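Side-chain contacts in thiosulfate sulfurtransferase (Pseudomonas aeruginosa, PDB 1YT8), which probably transfers sulfur from thiosulfate to cyanide, as a thiosulfate sulfurtransferase made of repeated rhodanese-like domains: residues 119-124 and 509-514; 136-141 and 223-228; 264-269 and 334-339; 273-276 and 282-285. One frame throughout, in Å; residues are numbered along the deposited sequence.

Interaction 1. Residues 119-124 and 509-514; sequences FGELVE and DWEFGL
Glu121, on helix 114-127, is laid against the last turn of helix 501-512, and the close packing is made by its aliphatic part rather than by its carboxylate. CG of Glu121 sits 3.4 Å from O of Glu511. That carbonyl also accepts a hydrogen bond from the backbone N of Leu514, in the turn that leads into the next helix. The Glu121 chain then bends (chi2 -55°), which brings OE2 of Glu121 to 3.7 Å from CB of Glu511. The two glutamate side chains cross at about a right angle, their carboxylate planes 48° apart.

Away from this point the fit is looser. CD1 of Leu514 stands 4.3 Å from CG of Glu121, while OE2 of Glu121 and OE1 of Glu511 are 4.0 Å apart with no hydrogen bond between them. Arg196 forms a salt bridge to OE2 of Glu121 and touches the Glu511 side chain as well, so its charge probably offsets the nearness of two buried acids. On the outer side of the turn, the CB of Phe512 points away from helix 114-127, and its ring is exposed.

Arg196 belongs to the sulfite pocket with Cys193, Ala194, Gly195, Thr197, Arg198 and Gln312, and a bound sulfite lies about 5 Å from the Glu511 side chain. The contact is consistent with second-shell packing behind the Cys193-Arg198 loop, which resembles the anion-cradling active-site loop of rhodaneses.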
loop_
_atom_site.group_PDB
_atom_site.type_symbol
_atom_site.label_atom_id
_atom_site.label_comp_id
_atom_site.label_asym_id
_atom_site.label_seq_id
_atom_site.Cartn_x
_atom_site.Cartn_y
_atom_site.Cartn_z
ATOM N N PHE A 119 9.290 12.076 -0.291
ATOM C CA PHE A 119 9.970 12.289 0.983
ATOM C C PHE A 119 11.351 11.636 0.947
ATOM O O PHE A 119 12.322 12.190 1.458
ATOM C CB PHE A 119 9.174 11.694 2.149
ATOM C CG PHE A 119 9.903 11.768 3.466
ATOM C CD1 PHE A 119 10.108 12.995 4.094
ATOM C CD2 PHE A 119 10.428 10.622 4.052
ATOM C CE1 PHE A 119 10.831 13.081 5.291
ATOM C CE2 PHE A 119 11.153 10.694 5.247
ATOM C CZ PHE A 119 11.353 11.933 5.867
ATOM N N GLY A 120 11.433 10.452 0.344
ATOM C CA GLY A 120 12.707 9.763 0.257
ATOM C C GLY A 120 13.750 10.601 -0.462
ATOM O O GLY A 120 14.916 10.660 -0.054
ATOM N N GLU A 121 13.331 11.260 -1.536
ATOM C CA GLU A 121 14.242 12.098 -2.297
ATOM C C GLU A 121 14.659 13.308 -1.465
ATOM O O GLU A 121 15.797 13.767 -1.566
ATOM C CB GLU A 121 13.586 12.554 -3.605
ATOM C CG GLU A 121 13.307 11.423 -4.605
ATOM C CD GLU A 121 14.547 10.609 -4.952
ATOM O OE1 GLU A 121 15.638 11.207 -5.102
ATOM O OE2 GLU A 121 14.431 9.370 -5.092
ATOM N N LEU A 122 13.737 13.817 -0.650
ATOM C CA LEU A 122 14.021 14.966 0.215
ATOM C C LEU A 122 15.092 14.603 1.242
ATOM O O LEU A 122 15.970 15.418 1.555
ATOM C CB LEU A 122 12.751 15.421 0.939
ATOM C CG LEU A 122 12.877 16.670 1.821
ATOM C CD1 LEU A 122 13.228 17.880 0.947
ATOM C CD2 LEU A 122 11.567 16.919 2.552
ATOM N N VAL A 123 15.014 13.384 1.771
ATOM C CA VAL A 123 15.993 12.923 2.745
ATOM C C VAL A 123 17.392 12.921 2.124
ATOM O O VAL A 123 18.336 13.448 2.725
ATOM C CB VAL A 123 15.637 11.505 3.282
ATOM C CG1 VAL A 123 16.764 10.968 4.158
ATOM C CG2 VAL A 123 14.344 11.569 4.102
ATOM N N GLU A 124 17.537 12.354 0.926
ATOM C CA GLU A 124 18.852 12.328 0.287
ATOM C C GLU A 124 19.333 13.738 -0.022
ATOM O O GLU A 124 20.510 14.056 0.152
ATOM C CB GLU A 124 18.840 11.522 -1.019
ATOM C CG GLU A 124 20.253 11.308 -1.574
ATOM C CD GLU A 124 20.285 10.569 -2.899
ATOM O OE1 GLU A 124 19.914 11.170 -3.930
ATOM O OE2 GLU A 124 20.680 9.386 -2.909
ATOM N N ASP A 509 14.074 8.929 -13.553
ATOM C CA ASP A 509 14.004 10.326 -13.964
ATOM C C ASP A 509 12.842 11.013 -13.261
ATOM O O ASP A 509 12.940 12.177 -12.878
ATOM C CB ASP A 509 13.822 10.453 -15.479
ATOM C CG ASP A 509 15.007 9.922 -16.262
ATOM O OD1 ASP A 509 16.142 9.980 -15.750
ATOM O OD2 ASP A 509 14.801 9.459 -17.403
ATOM N N TRP A 510 11.737 10.290 -13.099
ATOM C CA TRP A 510 10.575 10.844 -12.424
ATOM C C TRP A 510 10.925 11.176 -10.971
ATOM O O TRP A 510 10.611 12.261 -10.483
ATOM C CB TRP A 510 9.404 9.856 -12.473
ATOM C CG TRP A 510 8.290 10.210 -11.534
ATOM C CD1 TRP A 510 7.420 11.259 -11.642
ATOM C CD2 TRP A 510 7.963 9.539 -10.312
ATOM N NE1 TRP A 510 6.571 11.283 -10.561
ATOM C CE2 TRP A 510 6.883 10.238 -9.728
ATOM C CE3 TRP A 510 8.479 8.414 -9.654
ATOM C CZ2 TRP A 510 6.309 9.852 -8.513
ATOM C CZ3 TRP A 510 7.909 8.028 -8.443
ATOM C CH2 TRP A 510 6.832 8.748 -7.887
ATOM N N GLU A 511 11.586 10.252 -10.279
ATOM C CA GLU A 511 11.953 10.501 -8.888
ATOM C C GLU A 511 12.928 11.671 -8.773
ATOM O O GLU A 511 12.899 12.417 -7.794
ATOM C CB GLU A 511 12.538 9.232 -8.246
ATOM C CG GLU A 511 11.521 8.091 -8.161
ATOM C CD GLU A 511 11.992 6.906 -7.330
ATOM O OE1 GLU A 511 13.131 6.436 -7.534
ATOM O OE2 GLU A 511 11.209 6.430 -6.482
ATOM N N PHE A 512 13.769 11.843 -9.789
ATOM C CA PHE A 512 14.749 12.930 -9.818
ATOM C C PHE A 512 14.079 14.306 -9.763
ATOM O O PHE A 512 14.686 15.287 -9.327
ATOM C CB PHE A 512 15.589 12.834 -11.096
ATOM C CG PHE A 512 16.698 13.857 -11.186
ATOM C CD1 PHE A 512 17.883 13.686 -10.475
ATOM C CD2 PHE A 512 16.556 14.990 -11.985
ATOM C CE1 PHE A 512 18.915 14.630 -10.558
ATOM C CE2 PHE A 512 17.579 15.941 -12.076
ATOM C CZ PHE A 512 18.760 15.759 -11.360
ATOM N N GLY A 513 12.827 14.384 -10.206
ATOM C CA GLY A 513 12.138 15.663 -10.199
ATOM C C GLY A 513 11.146 15.886 -9.071
ATOM O O GLY A 513 10.482 16.925 -9.032
ATOM N N LEU A 514 11.050 14.940 -8.142
ATOM C CA LEU A 514 10.095 15.049 -7.039
ATOM C C LEU A 514 10.302 16.179 -6.034
ATOM O O LEU A 514 9.338 16.811 -5.614
ATOM C CB LEU A 514 10.006 13.720 -6.284
ATOM C CG LEU A 514 9.252 12.613 -7.021
ATOM C CD1 LEU A 514 9.302 11.337 -6.204
ATOM C CD2 LEU A 514 7.810 13.046 -7.256
#

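Interaction 2. Residues 136-141 and 223-228; sequences EVQALL and IGWTLA
Trp225 reaches from helix 221-227 to helix 134-142, two of the helices that pack about the parallel sheet of a rhodanese-like domain. The segment axes pass 11.8 Å apart at a crossing angle of -81°, a wide separation that the indole spans. CB and CG of Trp225 stay with their own helix and meet nothing of residues 136-141. CG lies opposite the backbone N (chi1 -160°), which sends the bicyclic ring outward so that the six-membered part leads. NE1, in the five-membered ring, donates to O of Gln231.

Contact begins at CZ3, which lies 3.8 Å from CG1 of Val137 and equally close to the CB of that residue. Both carbons sit at the ring's edge, near its plane. At the leading corner, CH2 comes within 3.9 Å of CD1 of Leu141, again an edge approach. CZ2 lies obliquely to the end of the Gln138 chain, which is bent at chi2 and whose amide plane is turned 48° from the indole. Leu218 of strand 215-218 touches both Val137 and Trp225, tying the helix pair to the sheet. The ring tip also nears the helix backbone itself: CH2 of Trp225 is 3.9 Å from N of Gln138.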
loop_
_atom_site.group_PDB
_atom_site.type_symbol
_atom_site.label_atom_id
_atom_site.label_comp_id
_atom_site.label_asym_id
_atom_site.label_seq_id
_atom_site.Cartn_x
_atom_site.Cartn_y
_atom_site.Cartn_z
ATOM N N GLU A 136 30.248 0.021 -8.691
ATOM C CA GLU A 136 31.121 0.016 -7.524
ATOM C C GLU A 136 30.810 -1.182 -6.640
ATOM O O GLU A 136 31.717 -1.810 -6.094
ATOM C CB GLU A 136 30.959 1.310 -6.722
ATOM C CG GLU A 136 31.538 2.534 -7.414
ATOM C CD GLU A 136 31.379 3.797 -6.594
ATOM O OE1 GLU A 136 30.225 4.255 -6.422
ATOM O OE2 GLU A 136 32.409 4.328 -6.115
ATOM N N VAL A 137 29.525 -1.497 -6.498
ATOM C CA VAL A 137 29.118 -2.631 -5.675
ATOM C C VAL A 137 29.546 -3.928 -6.356
ATOM O O VAL A 137 29.967 -4.876 -5.694
ATOM C CB VAL A 137 27.593 -2.620 -5.437
ATOM C CG1 VAL A 137 27.169 -3.838 -4.608
ATOM C CG2 VAL A 137 27.206 -1.333 -4.719
ATOM N N GLN A 138 29.452 -3.969 -7.680
ATOM C CA GLN A 138 29.875 -5.159 -8.418
ATOM C C GLN A 138 31.375 -5.379 -8.191
ATOM O O GLN A 138 31.834 -6.511 -8.048
ATOM C CB GLN A 138 29.618 -4.987 -9.915
ATOM C CG GLN A 138 30.108 -6.158 -10.770
ATOM C CD GLN A 138 29.391 -7.454 -10.437
ATOM O OE1 GLN A 138 29.942 -8.344 -9.777
ATOM N NE2 GLN A 138 28.146 -7.560 -10.881
ATOM N N ALA A 139 32.137 -4.289 -8.170
ATOM C CA ALA A 139 33.577 -4.388 -7.958
ATOM C C ALA A 139 33.862 -4.931 -6.560
ATOM O O ALA A 139 34.773 -5.743 -6.374
ATOM C CB ALA A 139 34.240 -3.016 -8.152
ATOM N N LEU A 140 33.084 -4.486 -5.574
ATOM C CA LEU A 140 33.252 -4.964 -4.205
ATOM C C LEU A 140 33.030 -6.479 -4.158
ATOM O O LEU A 140 33.732 -7.202 -3.448
ATOM C CB LEU A 140 32.268 -4.255 -3.263
ATOM C CG LEU A 140 32.601 -2.797 -2.928
ATOM C CD1 LEU A 140 31.457 -2.162 -2.156
ATOM C CD2 LEU A 140 33.890 -2.747 -2.110
ATOM N N LEU A 141 32.049 -6.959 -4.916
ATOM C CA LEU A 141 31.767 -8.390 -4.961
ATOM C C LEU A 141 32.935 -9.117 -5.636
ATOM O O LEU A 141 33.356 -10.184 -5.180
ATOM C CB LEU A 141 30.471 -8.655 -5.737
ATOM C CG LEU A 141 29.169 -8.141 -5.110
ATOM C CD1 LEU A 141 28.004 -8.400 -6.052
ATOM C CD2 LEU A 141 28.943 -8.831 -3.778
ATOM N N ILE A 223 16.950 -1.941 -10.461
ATOM C CA ILE A 223 16.766 -1.268 -11.740
ATOM C C ILE A 223 18.146 -0.835 -12.231
ATOM O O ILE A 223 18.512 -1.067 -13.385
ATOM C CB ILE A 223 15.863 -0.013 -11.593
ATOM C CG1 ILE A 223 14.399 -0.445 -11.484
ATOM C CG2 ILE A 223 16.065 0.937 -12.778
ATOM C CD1 ILE A 223 13.408 0.693 -11.259
ATOM N N GLY A 224 18.909 -0.215 -11.335
ATOM C CA GLY A 224 20.242 0.244 -11.682
ATOM C C GLY A 224 21.189 -0.901 -11.981
ATOM O O GLY A 224 22.100 -0.764 -12.798
ATOM N N TRP A 225 20.984 -2.028 -11.308
ATOM C CA TRP A 225 21.816 -3.211 -11.510
ATOM C C TRP A 225 21.613 -3.709 -12.945
ATOM O O TRP A 225 22.570 -4.027 -13.649
ATOM C CB TRP A 225 21.420 -4.297 -10.498
ATOM C CG TRP A 225 22.464 -5.352 -10.279
ATOM C CD1 TRP A 225 22.517 -6.591 -10.855
ATOM C CD2 TRP A 225 23.614 -5.260 -9.423
ATOM N NE1 TRP A 225 23.627 -7.277 -10.409
ATOM C CE2 TRP A 225 24.316 -6.483 -9.529
ATOM C CE3 TRP A 225 24.119 -4.260 -8.577
ATOM C CZ2 TRP A 225 25.497 -6.735 -8.818
ATOM C CZ3 TRP A 225 25.294 -4.510 -7.870
ATOM C CH2 TRP A 225 25.969 -5.739 -7.996
ATOM N N THR A 226 20.357 -3.760 -13.374
ATOM C CA THR A 226 20.025 -4.199 -14.724
ATOM C C THR A 226 20.541 -3.197 -15.752
ATOM O O THR A 226 21.142 -3.584 -16.756
ATOM C CB THR A 226 18.500 -4.352 -14.894
ATOM O OG1 THR A 226 18.030 -5.367 -14.002
ATOM C CG2 THR A 226 18.146 -4.731 -16.326
ATOM N N LEU A 227 20.320 -1.911 -15.496
ATOM C CA LEU A 227 20.772 -0.873 -16.418
ATOM C C LEU A 227 22.291 -0.887 -16.562
ATOM O O LEU A 227 22.828 -0.488 -17.597
ATOM C CB LEU A 227 20.306 0.507 -15.940
ATOM C CG LEU A 227 18.793 0.740 -15.900
ATOM C CD1 LEU A 227 18.504 2.133 -15.343
ATOM C CD2 LEU A 227 18.207 0.585 -17.296
ATOM N N ALA A 228 22.981 -1.348 -15.523
ATOM C CA ALA A 228 24.439 -1.422 -15.546
ATOM C C ALA A 228 24.886 -2.677 -16.291
ATOM O O ALA A 228 26.084 -2.903 -16.491
ATOM C CB ALA A 228 24.984 -1.431 -14.120
#

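Interaction 3. Residues 264-269 and 334-339; sequences VERLDL and RANMSA
The guanidinium of Arg266 takes hold of Asn336 end-on, with both terminal nitrogens directed at a single oxygen. NH1 of Arg266 donates to OD1 of Asn336 at 2.9 Å, the straighter bond of the two (158° at the hydrogen). NH2 of Arg266 reaches the same OD1 at 3.2 Å with a more bent geometry, yet it is the NH2 bond that lies in the carbonyl plane, on a lone pair; NH1 is tilted from that plane. OD1 itself stays in the guanidinium plane, while the amide is turned 37° from it. Bends at chi2 and chi3 curl the arginine chain back toward the helix.

Each polar group has further work. NH2 of Arg266 also forms a salt bridge with OD1 of Asp353, and ND2 of Asn336 donates to O of Gly332, so the amide is held at both ends and its flip state is fixed. Just before helix 269-277, Asp268 takes the N-cap position, its OD1 accepting from N of Gly271.

Beside this polar pair the contact is apolar: CG1 and CG2 of Val264 straddle the methyl of Ala339, with CG2 3.7 Å from its CB. Val351 of strand 348-352 touches Val264, Arg266, Asn336 and Ala339, and helix 245-262 adds Ala259 against Val264 and Asn336. Helix 334-344 thus lies over strands 324-328 and 348-352, with helix 245-262 alongside and edge strand 265-267 reached through Arg266.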
loop_
_atom_site.group_PDB
_atom_site.type_symbol
_atom_site.label_atom_id
_atom_site.label_comp_id
_atom_site.label_asym_id
_atom_site.label_seq_id
_atom_site.Cartn_x
_atom_site.Cartn_y
_atom_site.Cartn_z
ATOM N N VAL A 264 8.466 12.206 18.088
ATOM C CA VAL A 264 7.497 11.130 18.236
ATOM C C VAL A 264 6.925 11.174 19.653
ATOM O O VAL A 264 7.668 11.301 20.625
ATOM C CB VAL A 264 8.158 9.757 17.991
ATOM C CG1 VAL A 264 7.173 8.634 18.299
ATOM C CG2 VAL A 264 8.633 9.668 16.543
ATOM N N GLU A 265 5.605 11.084 19.766
ATOM C CA GLU A 265 4.955 11.115 21.070
ATOM C C GLU A 265 4.959 9.731 21.712
ATOM O O GLU A 265 5.173 8.725 21.034
ATOM C CB GLU A 265 3.515 11.622 20.929
ATOM C CG GLU A 265 3.416 13.077 20.496
ATOM C CD GLU A 265 1.977 13.556 20.374
ATOM O OE1 GLU A 265 1.203 13.360 21.334
ATOM O OE2 GLU A 265 1.627 14.135 19.324
ATOM N N ARG A 266 4.737 9.687 23.023
ATOM C CA ARG A 266 4.700 8.422 23.753
ATOM C C ARG A 266 3.294 8.221 24.321
ATOM O O ARG A 266 2.602 9.188 24.634
ATOM C CB ARG A 266 5.701 8.431 24.919
ATOM C CG ARG A 266 7.063 9.063 24.626
ATOM C CD ARG A 266 7.754 8.443 23.416
ATOM N NE ARG A 266 7.919 6.995 23.516
ATOM C CZ ARG A 266 8.488 6.247 22.573
ATOM N NH1 ARG A 266 8.943 6.817 21.466
ATOM N NH2 ARG A 266 8.601 4.937 22.728
ATOM N N LEU A 267 2.883 6.964 24.458
ATOM C CA LEU A 267 1.572 6.631 25.009
ATOM C C LEU A 267 1.600 5.272 25.681
ATOM O O LEU A 267 2.408 4.417 25.325
ATOM C CB LEU A 267 0.507 6.554 23.911
ATOM C CG LEU A 267 -0.008 7.780 23.164
ATOM C CD1 LEU A 267 -1.055 7.314 22.165
ATOM C CD2 LEU A 267 -0.611 8.787 24.132
ATOM N N ASP A 268 0.715 5.081 26.656
ATOM C CA ASP A 268 0.579 3.789 27.314
ATOM C C ASP A 268 -0.836 3.354 26.961
ATOM O O ASP A 268 -1.588 4.133 26.373
ATOM C CB ASP A 268 0.766 3.879 28.840
ATOM C CG ASP A 268 -0.041 4.991 29.481
ATOM O OD1 ASP A 268 -1.103 5.370 28.945
ATOM O OD2 ASP A 268 0.389 5.477 30.550
ATOM N N LEU A 269 -1.202 2.122 27.295
ATOM C CA LEU A 269 -2.536 1.628 26.976
ATOM C C LEU A 269 -3.647 2.604 27.366
ATOM O O LEU A 269 -4.599 2.801 26.609
ATOM C CB LEU A 269 -2.767 0.267 27.642
ATOM C CG LEU A 269 -1.945 -0.882 27.049
ATOM C CD1 LEU A 269 -2.136 -2.148 27.874
ATOM C CD2 LEU A 269 -2.372 -1.115 25.605
ATOM N N ARG A 334 11.677 -1.206 16.047
ATOM C CA ARG A 334 10.853 -1.055 14.851
ATOM C C ARG A 334 9.821 0.064 14.869
ATOM O O ARG A 334 9.750 0.857 13.927
ATOM C CB ARG A 334 10.193 -2.394 14.526
ATOM C CG ARG A 334 11.218 -3.450 14.137
ATOM C CD ARG A 334 10.587 -4.788 13.821
ATOM N NE ARG A 334 10.115 -5.463 15.027
ATOM C CZ ARG A 334 9.723 -6.731 15.063
ATOM N NH1 ARG A 334 9.745 -7.468 13.960
ATOM N NH2 ARG A 334 9.321 -7.266 16.209
ATOM N N ALA A 335 9.025 0.133 15.929
ATOM C CA ALA A 335 8.019 1.180 16.036
ATOM C C ALA A 335 8.692 2.552 16.155
ATOM O O ALA A 335 8.277 3.507 15.505
ATOM C CB ALA A 335 7.114 0.919 17.241
ATOM N N ASN A 336 9.739 2.650 16.973
ATOM C CA ASN A 336 10.440 3.921 17.134
ATOM C C ASN A 336 11.016 4.433 15.817
ATOM O O ASN A 336 10.870 5.614 15.495
ATOM C CB ASN A 336 11.583 3.811 18.160
ATOM C CG ASN A 336 11.093 3.875 19.599
ATOM O OD1 ASN A 336 10.223 4.680 19.942
ATOM N ND2 ASN A 336 11.672 3.036 20.456
HETATM N N MSE A 337 11.676 3.557 15.064
HETATM C CA MSE A 337 12.266 3.962 13.792
HETATM C C MSE A 337 11.198 4.352 12.772
HETATM O O MSE A 337 11.305 5.390 12.122
HETATM C CB MSE A 337 13.152 2.853 13.213
HETATM C CG MSE A 337 14.481 2.630 13.937
HETATM SE SE MSE A 337 15.546 4.224 14.297
HETATM C CE MSE A 337 15.825 4.861 12.476
ATOM N N SER A 338 10.166 3.525 12.635
ATOM C CA SER A 338 9.097 3.811 11.684
ATOM C C SER A 338 8.395 5.117 12.035
ATOM O O SER A 338 8.062 5.913 11.153
ATOM C CB SER A 338 8.084 2.659 11.659
ATOM O OG SER A 338 8.684 1.466 11.177
ATOM N N ALA A 339 8.168 5.332 13.329
ATOM C CA ALA A 339 7.516 6.553 13.797
ATOM C C ALA A 339 8.368 7.782 13.477
ATOM O O ALA A 339 7.841 8.826 13.090
ATOM C CB ALA A 339 7.259 6.469 15.299
#

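Interaction 4. Residues 273-276 and 282-285; sequences AQWQ and TTYL
Trp275 and Thr283 meet across a beta-alpha-beta crossover of a rhodanese-like domain, in which helix 269-277 leads from edge strand 265-267 to strand 283-287 of the same parallel sheet. The two side chains cross at about a right angle, and the threonine methyl comes to the rim of the indole rather than over its face: CG2 of Thr283 is near the ring plane, 4.1 Å from CE3 of Trp275. With chi2 of Trp275 at only 14°, the six-membered ring is swung round to present this edge to the strand. The other branch of Thr283 is turned to the start of the tryptophan side chain, with OG1 of Thr283 4.0 Å from CB of Trp275.

Arg324, on the neighbouring strand, serves both partners: it makes a cation-pi contact with the indole, and its NE is hydrogen-bonded to OG1 of Thr283. Further along, the approach is slack, NE2 of Gln276 standing 4.4 Å from CD2 of Leu285, a leucine whose CB, like that of Thr283, points toward the helix.

No direct hydrogen bond joins residues 273-276 to 282-285, and water does that work twice. One molecule lies 2.8 Å from O of Trp275, to which it can donate, and is also hydrogen-bonded to OG1 of Thr283. A second accepts from NE2 of Gln276 at 3.1 Å and donates to O of Thr283 at 2.7 Å.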
loop_
_atom_site.group_PDB
_atom_site.type_symbol
_atom_site.label_atom_id
_atom_site.label_comp_id
_atom_site.label_asym_id
_atom_site.label_seq_id
_atom_site.Cartn_x
_atom_site.Cartn_y
_atom_site.Cartn_z
ATOM N N ALA A 273 -6.383 4.383 24.816
ATOM C CA ALA A 273 -7.826 4.346 25.026
ATOM C C ALA A 273 -8.417 5.751 24.972
ATOM O O ALA A 273 -9.482 5.965 24.392
ATOM C CB ALA A 273 -8.145 3.689 26.369
ATOM N N GLN A 274 -7.719 6.706 25.576
ATOM C CA GLN A 274 -8.170 8.091 25.589
ATOM C C GLN A 274 -8.274 8.642 24.169
ATOM O O GLN A 274 -9.277 9.259 23.805
ATOM C CB GLN A 274 -7.208 8.953 26.409
ATOM C CG GLN A 274 -7.522 10.443 26.380
ATOM C CD GLN A 274 -8.968 10.741 26.739
ATOM O OE1 GLN A 274 -9.488 10.241 27.738
ATOM N NE2 GLN A 274 -9.622 11.565 25.926
ATOM N N TRP A 275 -7.235 8.422 23.369
ATOM C CA TRP A 275 -7.233 8.901 21.992
ATOM C C TRP A 275 -8.406 8.321 21.210
ATOM O O TRP A 275 -9.080 9.034 20.469
ATOM C CB TRP A 275 -5.914 8.536 21.303
ATOM C CG TRP A 275 -4.831 9.558 21.495
ATOM C CD1 TRP A 275 -4.821 10.583 22.398
ATOM C CD2 TRP A 275 -3.595 9.647 20.773
ATOM N NE1 TRP A 275 -3.657 11.306 22.284
ATOM C CE2 TRP A 275 -2.887 10.754 21.295
ATOM C CE3 TRP A 275 -3.019 8.900 19.738
ATOM C CZ2 TRP A 275 -1.626 11.131 20.816
ATOM C CZ3 TRP A 275 -1.762 9.275 19.261
ATOM C CH2 TRP A 275 -1.083 10.383 19.802
ATOM N N GLN A 276 -8.648 7.028 21.387
ATOM C CA GLN A 276 -9.736 6.357 20.694
ATOM C C GLN A 276 -11.089 6.861 21.196
ATOM O O GLN A 276 -12.108 6.693 20.526
ATOM C CB GLN A 276 -9.629 4.844 20.897
ATOM C CG GLN A 276 -8.298 4.260 20.446
ATOM C CD GLN A 276 -8.132 2.807 20.847
ATOM O OE1 GLN A 276 -8.328 2.446 22.010
ATOM N NE2 GLN A 276 -7.757 1.964 19.888
ATOM N N THR A 282 -9.050 10.867 14.112
ATOM C CA THR A 282 -8.893 9.538 13.535
ATOM C C THR A 282 -7.596 8.976 14.116
ATOM O O THR A 282 -6.548 9.603 14.003
ATOM C CB THR A 282 -8.741 9.599 12.000
ATOM O OG1 THR A 282 -9.946 10.105 11.414
ATOM C CG2 THR A 282 -8.450 8.213 11.444
ATOM N N THR A 283 -7.672 7.803 14.735
ATOM C CA THR A 283 -6.494 7.180 15.330
ATOM C C THR A 283 -6.294 5.776 14.772
ATOM O O THR A 283 -7.124 4.896 14.983
ATOM C CB THR A 283 -6.634 7.090 16.871
ATOM O OG1 THR A 283 -6.801 8.407 17.410
ATOM C CG2 THR A 283 -5.392 6.453 17.488
ATOM N N TYR A 284 -5.195 5.579 14.049
ATOM C CA TYR A 284 -4.876 4.280 13.461
ATOM C C TYR A 284 -3.921 3.529 14.388
ATOM O O TYR A 284 -2.850 4.035 14.709
ATOM C CB TYR A 284 -4.174 4.457 12.106
ATOM C CG TYR A 284 -4.954 5.181 11.028
ATOM C CD1 TYR A 284 -5.989 4.548 10.337
ATOM C CD2 TYR A 284 -4.615 6.482 10.658
ATOM C CE1 TYR A 284 -6.663 5.195 9.294
ATOM C CE2 TYR A 284 -5.282 7.137 9.620
ATOM C CZ TYR A 284 -6.302 6.487 8.945
ATOM O OH TYR A 284 -6.956 7.133 7.928
ATOM N N LEU A 285 -4.306 2.328 14.811
ATOM C CA LEU A 285 -3.459 1.501 15.673
ATOM C C LEU A 285 -2.767 0.509 14.737
ATOM O O LEU A 285 -3.410 -0.396 14.206
ATOM C CB LEU A 285 -4.316 0.755 16.698
ATOM C CG LEU A 285 -3.575 -0.152 17.686
ATOM C CD1 LEU A 285 -2.553 0.666 18.481
ATOM C CD2 LEU A 285 -4.584 -0.804 18.621
HETATM O O HOH W 1 -9.365 9.009 17.718
HETATM O O HOH W 2 -7.785 3.220 17.044
#

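Interaction 1 closes the longest loop of the chain among the four, and the others are nested within it: interaction 2 first, then interaction 3 with interaction 4 nested inside that. Interactions 3 and 4 share one parallel sheet; their centres are 13 Å apart, and CD1 of Leu267 touches CE3 of Trp275 at 3.5 Å. Interaction 2 belongs to another rhodanese-like domain, its centre about 45 Å from that of interaction 4, on the opposite side of the chain's centre. Helix 501-512 bridges interactions 1 and 2, packing on helix 221-227, while helix 114-127 touches helix 334-344 of interaction 3. Helices 114-127 and 501-512 thus connect the surroundings of interactions 2 and 3 through interaction 1.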